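Local coordinates for protein butyrophilin subfamily 1 member A1 (Bos taurus, PDB 4HH8) that may serve in the secretion of milk-fat droplets as a membrane receptor of the immunoglobulin superfamily, and probably restrains the proliferation of activated T cells, at residues A13-L25 with A32-A44. The protein carries 1 engineered substitution. Sequence-based numbering, arbitrary orientation.
Sequences APFDVIGPPEPIL and AELPCRLSPNVSA. Unlike the reference sequence in segment 13-25: P21 (reference Gln).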
loop_
_atom_site.group_PDB
_atom_site.type_symbol
_atom_site.label_atom_id
_atom_site.label_comp_id
_atom_site.label_asym_id
_atom_site.label_seq_id
_atom_site.Cartn_x
_atom_site.Cartn_y
_atom_site.Cartn_z
ATOM N N ALA A 13 -13.342 30.231 9.739
ATOM C CA ALA A 13 -14.245 29.632 8.691
ATOM C C ALA A 13 -15.523 28.998 9.272
ATOM O O ALA A 13 -15.512 28.380 10.349
ATOM C CB ALA A 13 -13.486 28.626 7.819
ATOM N N PRO A 14 -16.646 29.160 8.569
ATOM C CA PRO A 14 -17.895 28.602 9.070
ATOM C C PRO A 14 -18.093 27.101 8.742
ATOM O O PRO A 14 -19.210 26.619 8.701
ATOM C CB PRO A 14 -18.947 29.465 8.359
ATOM C CG PRO A 14 -18.282 29.889 7.057
ATOM C CD PRO A 14 -16.822 29.988 7.355
ATOM N N PHE A 15 -17.000 26.371 8.525
ATOM C CA PHE A 15 -17.055 24.944 8.237
ATOM C C PHE A 15 -15.729 24.301 8.575
ATOM O O PHE A 15 -14.696 24.977 8.614
ATOM C CB PHE A 15 -17.363 24.695 6.749
ATOM C CG PHE A 15 -16.349 25.285 5.789
ATOM C CD1 PHE A 15 -15.136 24.648 5.538
ATOM C CD2 PHE A 15 -16.626 26.462 5.106
ATOM C CE1 PHE A 15 -14.206 25.184 4.631
ATOM C CE2 PHE A 15 -15.704 27.007 4.184
ATOM C CZ PHE A 15 -14.499 26.365 3.955
ATOM N N ASP A 16 -15.760 22.992 8.803
ATOM C CA ASP A 16 -14.517 22.224 8.862
ATOM C C ASP A 16 -14.490 21.130 7.800
ATOM O O ASP A 16 -15.509 20.781 7.178
ATOM C CB ASP A 16 -14.248 21.633 10.269
ATOM C CG ASP A 16 -14.069 22.720 11.340
ATOM O OD1 ASP A 16 -13.124 23.551 11.217
ATOM O OD2 ASP A 16 -14.890 22.748 12.302
ATOM N N VAL A 17 -13.290 20.619 7.599
ATOM C CA VAL A 17 -13.008 19.579 6.631
ATOM C C VAL A 17 -12.461 18.416 7.449
ATOM O O VAL A 17 -11.482 18.574 8.147
ATOM C CB VAL A 17 -11.959 20.045 5.604
ATOM C CG1 VAL A 17 -11.449 18.855 4.794
ATOM C CG2 VAL A 17 -12.541 21.069 4.699
ATOM N N ILE A 18 -13.112 17.262 7.346
ATOM C CA ILE A 18 -12.731 16.076 8.083
ATOM C C ILE A 18 -12.154 15.006 7.165
ATOM O O ILE A 18 -12.763 14.670 6.161
ATOM C CB ILE A 18 -13.963 15.464 8.807
ATOM C CG1 ILE A 18 -14.802 16.553 9.471
ATOM C CG2 ILE A 18 -13.504 14.452 9.882
ATOM C CD1 ILE A 18 -16.092 16.031 10.094
ATOM N N GLY A 19 -11.000 14.442 7.512
ATOM C CA GLY A 19 -10.470 13.300 6.766
ATOM C C GLY A 19 -10.950 11.976 7.354
ATOM O O GLY A 19 -11.629 11.966 8.372
ATOM N N PRO A 20 -10.621 10.844 6.711
ATOM C CA PRO A 20 -11.121 9.566 7.274
ATOM C C PRO A 20 -10.514 9.206 8.635
ATOM O O PRO A 20 -9.394 9.635 8.939
ATOM C CB PRO A 20 -10.721 8.517 6.221
ATOM C CG PRO A 20 -10.162 9.307 5.030
ATOM C CD PRO A 20 -9.759 10.651 5.528
ATOM N N PRO A 21 -11.244 8.402 9.452
ATOM C CA PRO A 21 -10.713 7.886 10.738
ATOM C C PRO A 21 -9.359 7.205 10.555
ATOM O O PRO A 21 -8.443 7.380 11.380
ATOM C CB PRO A 21 -11.738 6.815 11.151
ATOM C CG PRO A 21 -12.991 7.136 10.397
ATOM C CD PRO A 21 -12.614 7.916 9.170
ATOM N N GLU A 22 -9.246 6.434 9.469
ATOM C CA GLU A 22 -8.048 5.637 9.223
ATOM C C GLU A 22 -7.425 5.737 7.814
ATOM O O GLU A 22 -8.020 6.323 6.923
ATOM C CB GLU A 22 -8.323 4.209 9.636
ATOM C CG GLU A 22 -7.625 3.930 10.945
ATOM C CD GLU A 22 -8.504 3.291 11.996
ATOM O OE1 GLU A 22 -9.096 2.210 11.729
ATOM O OE2 GLU A 22 -8.556 3.863 13.114
ATOM N N PRO A 23 -6.204 5.195 7.626
ATOM C CA PRO A 23 -5.602 5.149 6.280
ATOM C C PRO A 23 -6.523 4.468 5.293
ATOM O O PRO A 23 -7.292 3.591 5.691
ATOM C CB PRO A 23 -4.354 4.288 6.492
ATOM C CG PRO A 23 -3.952 4.561 7.946
ATOM C CD PRO A 23 -5.273 4.697 8.668
ATOM N N ILE A 24 -6.484 4.892 4.028
ATOM C CA ILE A 24 -7.162 4.161 2.957
ATOM C C ILE A 24 -6.221 3.106 2.441
ATOM O O ILE A 24 -5.059 3.390 2.130
ATOM C CB ILE A 24 -7.589 5.051 1.755
ATOM C CG1 ILE A 24 -8.402 6.266 2.233
ATOM C CG2 ILE A 24 -8.406 4.208 0.708
ATOM C CD1 ILE A 24 -9.714 5.911 2.927
ATOM N N LEU A 25 -6.730 1.887 2.332
ATOM C CA LEU A 25 -5.917 0.766 1.871
ATOM C C LEU A 25 -6.187 0.551 0.402
ATOM O O LEU A 25 -7.340 0.410 0.015
ATOM C CB LEU A 25 -6.298 -0.483 2.655
ATOM C CG LEU A 25 -5.392 -1.721 2.630
ATOM C CD1 LEU A 25 -3.923 -1.338 2.629
ATOM C CD2 LEU A 25 -5.717 -2.654 3.815
ATOM N N ALA A 32 -8.111 3.740 -5.998
ATOM C CA ALA A 32 -8.377 4.116 -4.635
ATOM C C ALA A 32 -9.145 5.417 -4.610
ATOM O O ALA A 32 -9.001 6.260 -5.498
ATOM C CB ALA A 32 -7.098 4.275 -3.844
ATOM N N GLU A 33 -9.918 5.586 -3.549
ATOM C CA GLU A 33 -10.682 6.795 -3.324
ATOM C C GLU A 33 -10.239 7.402 -2.027
ATOM O O GLU A 33 -10.194 6.705 -1.023
ATOM C CB GLU A 33 -12.191 6.483 -3.323
ATOM C CG GLU A 33 -12.658 6.024 -4.750
ATOM C CD GLU A 33 -14.194 5.942 -4.895
ATOM O OE1 GLU A 33 -14.911 6.509 -4.062
ATOM O OE2 GLU A 33 -14.686 5.272 -5.825
ATOM N N LEU A 34 -9.903 8.694 -2.074
ATOM C CA LEU A 34 -9.455 9.483 -0.936
ATOM C C LEU A 34 -10.548 10.461 -0.537
ATOM O O LEU A 34 -10.665 11.512 -1.121
ATOM C CB LEU A 34 -8.200 10.266 -1.277
ATOM C CG LEU A 34 -6.880 9.493 -1.369
ATOM C CD1 LEU A 34 -7.032 8.122 -2.016
ATOM C CD2 LEU A 34 -5.867 10.326 -2.113
ATOM N N PRO A 35 -11.344 10.121 0.483
ATOM C CA PRO A 35 -12.538 10.938 0.821
ATOM C C PRO A 35 -12.201 12.024 1.803
ATOM O O PRO A 35 -11.232 11.908 2.555
ATOM C CB PRO A 35 -13.499 9.926 1.437
ATOM C CG PRO A 35 -12.548 8.706 1.916
ATOM C CD PRO A 35 -11.150 8.965 1.380
ATOM N N CYS A 36 -12.933 13.120 1.730
ATOM C CA CYS A 36 -12.939 14.138 2.762
ATOM C C CYS A 36 -14.336 14.749 2.718
ATOM O O CYS A 36 -14.993 14.741 1.665
ATOM C CB CYS A 36 -11.899 15.214 2.510
ATOM S SG CYS A 36 -10.217 14.719 2.820
ATOM N N ARG A 37 -14.795 15.259 3.854
ATOM C CA ARG A 37 -16.141 15.823 3.931
ATOM C C ARG A 37 -16.165 17.091 4.757
ATOM O O ARG A 37 -15.325 17.295 5.637
ATOM C CB ARG A 37 -17.182 14.801 4.440
ATOM C CG ARG A 37 -16.860 14.187 5.801
ATOM C CD ARG A 37 -18.057 13.521 6.517
ATOM N NE ARG A 37 -17.720 13.311 7.944
ATOM C CZ ARG A 37 -18.296 12.433 8.780
ATOM N NH1 ARG A 37 -19.284 11.627 8.370
ATOM N NH2 ARG A 37 -17.871 12.355 10.042
ATOM N N LEU A 38 -17.135 17.942 4.442
ATOM C CA LEU A 38 -17.396 19.129 5.235
ATOM C C LEU A 38 -18.116 18.769 6.523
ATOM O O LEU A 38 -18.912 17.825 6.536
ATOM C CB LEU A 38 -18.247 20.122 4.433
ATOM C CG LEU A 38 -17.481 20.883 3.338
ATOM C CD1 LEU A 38 -18.385 21.919 2.654
ATOM C CD2 LEU A 38 -16.199 21.555 3.845
ATOM N N SER A 39 -17.829 19.534 7.582
ATOM C CA SER A 39 -18.636 19.597 8.811
ATOM C C SER A 39 -18.987 21.063 9.038
ATOM O O SER A 39 -18.095 21.902 9.162
ATOM C CB SER A 39 -17.879 19.096 10.043
ATOM O OG SER A 39 -18.797 18.763 11.089
ATOM N N PRO A 40 -20.277 21.393 9.072
ATOM C CA PRO A 40 -21.480 20.562 8.936
ATOM C C PRO A 40 -21.673 20.037 7.526
ATOM O O PRO A 40 -20.974 20.462 6.597
ATOM C CB PRO A 40 -22.605 21.542 9.260
ATOM C CG PRO A 40 -22.005 22.871 8.883
ATOM C CD PRO A 40 -20.606 22.810 9.295
ATOM N N ASN A 41 -22.648 19.150 7.359
ATOM C CA ASN A 41 -22.867 18.495 6.080
ATOM C C ASN A 41 -23.582 19.383 5.052
ATOM O O ASN A 41 -24.664 19.061 4.551
ATOM C CB ASN A 41 -23.577 17.161 6.293
ATOM C CG ASN A 41 -24.840 17.299 7.101
ATOM O OD1 ASN A 41 -24.969 18.188 7.959
ATOM N ND2 ASN A 41 -25.801 16.439 6.815
ATOM N N VAL A 42 -22.947 20.502 4.723
ATOM C CA VAL A 42 -23.491 21.417 3.726
ATOM C C VAL A 42 -22.926 21.128 2.328
ATOM O O VAL A 42 -21.897 20.496 2.208
ATOM C CB VAL A 42 -23.269 22.909 4.148
ATOM C CG1 VAL A 42 -24.152 23.240 5.358
ATOM C CG2 VAL A 42 -21.785 23.218 4.450
ATOM N N SER A 43 -23.610 21.577 1.280
ATOM C CA SER A 43 -23.133 21.366 -0.091
ATOM C C SER A 43 -21.727 21.880 -0.332
ATOM O O SER A 43 -21.383 22.964 0.096
ATOM C CB SER A 43 -24.025 22.031 -1.120
ATOM O OG SER A 43 -23.461 21.805 -2.412
ATOM N N ALA A 44 -20.924 21.082 -1.015
ATOM C CA ALA A 44 -19.599 21.522 -1.445
ATOM C C ALA A 44 -19.566 21.915 -2.953
ATOM O O ALA A 44 -18.493 22.267 -3.445
ATOM C CB ALA A 44 -18.516 20.449 -1.120
#
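V17 and L38 meet on the inward face of the N-terminal V-type immunoglobulin domain, in the probably extracellular part of the protein, where the A strand pairs with strand B and then crosses to the other sheet, a worked example of how one edge strand can serve both layers of a beta sandwich. CG2 of V17, set anti to its carbonyl carbon, lies 3.8 Å from CD2 of L38, and that L38 CD2 is also 3.7 Å from CD1 of the F15 ring. F112 of the facing sheet touches both V17 and L38, and C36 beside them is tied by its disulfide to C110.

Past G19 the ladder with strand 32-39 ends, and two further apolar contacts follow the crossing. The side chains of P20 and P35 cross at about a right angle, CG of P20 3.8 Å from CD of P35. I24, already bonded through its backbone to H124 and K126 of the second sheet, reaches back so that its CD1 lies 3.7 Å from CD of the P35 ring, while its CG2 lies 3.5 Å from the backbone O of E33. Were I24 an alanine, both branches would be gone and a gap would probably open beside the P35 ring, weakening the apolar link after the crossing.

Outward, on the more open face, CD1 of I18 rests 3.5 Å from CB of S39 and comes to the edge of the R37 guanidinium, near its plane. The antiparallel ladder itself has two hydrogen-bonded pairs, I18 with R37 and D16 with S39, flanking the non-hydrogen-bonded pair of V17 with L38. At the outer pair both bonds are short: D16 N to S39 O is 2.6 Å, and S39 N to D16 O is 2.7 Å.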